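Local structure of tumor necrosis factor receptor superfamily member 16 (Rattus norvegicus, 1SG1) at residues F108-Q111 against N115-C118. The protein probably binds nerve growth factor and other neurotrophins at the cell surface through an elongated ectodomain built from cysteine-rich repeats. Numbering follows the deposited sequence.
Sequences FSCQ and NTVC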
ATOM      1  N   PHE C 108       8.860  17.422  -6.000  1.00 37.47           N
ATOM      2  CA  PHE C 108       8.241  16.733  -4.895  1.00 39.39           C
ATOM      3  C   PHE C 108       6.874  16.222  -5.316  1.00 37.69           C
ATOM      4  O   PHE C 108       6.026  16.979  -5.807  1.00 37.27           O
ATOM      5  CB  PHE C 108       8.147  17.677  -3.696  1.00 42.29           C
ATOM      6  CG  PHE C 108       9.479  17.965  -3.047  1.00 48.79           C
ATOM      7  CD1 PHE C 108       9.895  19.278  -2.810  1.00 50.54           C
ATOM      8  CD2 PHE C 108      10.315  16.920  -2.641  1.00 49.89           C
ATOM      9  CE1 PHE C 108      11.118  19.547  -2.178  1.00 50.09           C
ATOM     10  CE2 PHE C 108      11.544  17.183  -2.007  1.00 52.59           C
ATOM     11  CZ  PHE C 108      11.939  18.500  -1.777  1.00 50.87           C
ATOM     12  N   SER C 109       6.679  14.923  -5.144  1.00 35.49           N
ATOM     13  CA  SER C 109       5.425  14.287  -5.501  1.00 34.95           C
ATOM     14  C   SER C 109       4.194  14.822  -4.767  1.00 34.95           C
ATOM     15  O   SER C 109       4.260  15.251  -3.614  1.00 31.73           O
ATOM     16  CB  SER C 109       5.528  12.781  -5.277  1.00 35.48           C
ATOM     17  OG  SER C 109       5.732  12.115  -6.508  1.00 37.59           O
ATOM     18  N   CYS C 110       3.068  14.785  -5.468  1.00 36.72           N
ATOM     19  CA  CYS C 110       1.787  15.234  -4.940  1.00 36.27           C
ATOM     20  C   CYS C 110       1.077  14.084  -4.240  1.00 37.74           C
ATOM     21  O   CYS C 110       0.481  13.233  -4.888  1.00 30.63           O
ATOM     22  CB  CYS C 110       0.898  15.745  -6.066  1.00 37.65           C
ATOM     23  SG  CYS C 110      -0.717  16.356  -5.503  1.00 33.84           S
ATOM     24  N   GLN C 111       1.149  14.096  -2.914  1.00 40.74           N
ATOM     25  CA  GLN C 111       0.557  13.070  -2.079  1.00 45.15           C
ATOM     26  C   GLN C 111      -0.121  13.710  -0.880  1.00 46.45           C
ATOM     27  O   GLN C 111       0.417  14.641  -0.275  1.00 45.71           O
ATOM     28  CB  GLN C 111       1.638  12.109  -1.580  1.00 49.90           C
ATOM     29  CG  GLN C 111       2.762  11.854  -2.559  1.00 55.34           C
ATOM     30  CD  GLN C 111       3.644  10.717  -2.104  1.00 61.86           C
ATOM     31  OE1 GLN C 111       4.022  10.649  -0.933  1.00 65.56           O
ATOM     32  NE2 GLN C 111       3.984   9.812  -3.027  1.00 64.98           N
ATOM     33  N   ASN C 115       0.750  19.217  -2.102  1.00 37.17           N
ATOM     34  CA  ASN C 115       0.474  19.467  -3.507  1.00 34.03           C
ATOM     35  C   ASN C 115       1.831  19.403  -4.208  1.00 33.94           C
ATOM     36  O   ASN C 115       2.877  19.639  -3.598  1.00 30.41           O
ATOM     37  CB  ASN C 115      -0.171  20.844  -3.719  1.00 29.96           C
ATOM     38  CG  ASN C 115      -0.380  21.183  -5.194  1.00 26.43           C
ATOM     39  OD1 ASN C 115      -0.660  20.322  -6.022  1.00 27.88           O
ATOM     40  ND2 ASN C 115      -0.266  22.449  -5.517  1.00 28.20           N
ATOM     41  N   THR C 116       1.784  19.044  -5.488  1.00 35.17           N
ATOM     42  CA  THR C 116       2.945  18.949  -6.364  1.00 33.97           C
ATOM     43  C   THR C 116       3.882  20.142  -6.259  1.00 34.14           C
ATOM     44  O   THR C 116       3.443  21.285  -6.392  1.00 31.47           O
ATOM     45  CB  THR C 116       2.508  18.913  -7.828  1.00 32.23           C
ATOM     46  OG1 THR C 116       1.513  17.910  -8.010  1.00 34.66           O
ATOM     47  CG2 THR C 116       3.691  18.634  -8.736  1.00 33.44           C
ATOM     48  N   VAL C 117       5.164  19.868  -6.027  1.00 35.06           N
ATOM     49  CA  VAL C 117       6.192  20.915  -6.002  1.00 37.26           C
ATOM     50  C   VAL C 117       6.941  20.836  -7.336  1.00 38.76           C
ATOM     51  O   VAL C 117       7.688  19.876  -7.575  1.00 38.02           O
ATOM     52  CB  VAL C 117       7.236  20.695  -4.917  1.00 38.61           C
ATOM     53  CG1 VAL C 117       8.339  21.742  -5.060  1.00 38.63           C
ATOM     54  CG2 VAL C 117       6.600  20.776  -3.551  1.00 38.03           C
ATOM     55  N   CYS C 118       6.749  21.826  -8.207  1.00 39.22           N
ATOM     56  CA  CYS C 118       7.423  21.825  -9.512  1.00 39.95           C
ATOM     57  C   CYS C 118       8.735  22.591  -9.605  1.00 37.91           C
ATOM     58  O   CYS C 118       9.146  23.277  -8.687  1.00 35.85           O
ATOM     59  CB  CYS C 118       6.491  22.341 -10.593  1.00 41.39           C
ATOM     60  SG  CYS C 118       5.062  21.262 -10.851  1.00 45.54           S
TER
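Phe-108 and Val-117 pair across a two-stranded antiparallel hairpin in a cysteine-rich module of the TNF-receptor family, an example of how a fold without helices is held by short backbone pairings and disulfides. They form a hydrogen-bonded pair, in which Phe-108 N donates to Val-117 O at 3.1 Å. Val-117 N returns a nearly straight bond to Phe-108 O at 3.0 Å.

The two apolar side chains rise side by side from the same face of the sheet. Phe-108 CB sits 3.4 Å from Val-117 CB. Val-117 CB also lies at the edge of the aromatic ring, 3.7 Å from Phe-108 CD1. Phe-108 packs as well on the backbone of a chain of another protein.

Past the paired residues, a disulfide and side-chain hydrogen bonds take over. Cys-110 is tied to Cys-97, while Asn-115 OD1 and Thr-116 OG1 bond to the backbone N and O of Ser-98, respectively, so that Asn-115 and Thr-116 join Cys-110 at the loop carrying Cys-97 and Ser-98. Cys-110 CB meets Thr-116 OG1 at 3.0 Å, and the anti chi1 of the cysteine (-179°) carries its sulfur alongside Asn-115, with Cys-110 SG 3.9 Å from Asn-115 CA.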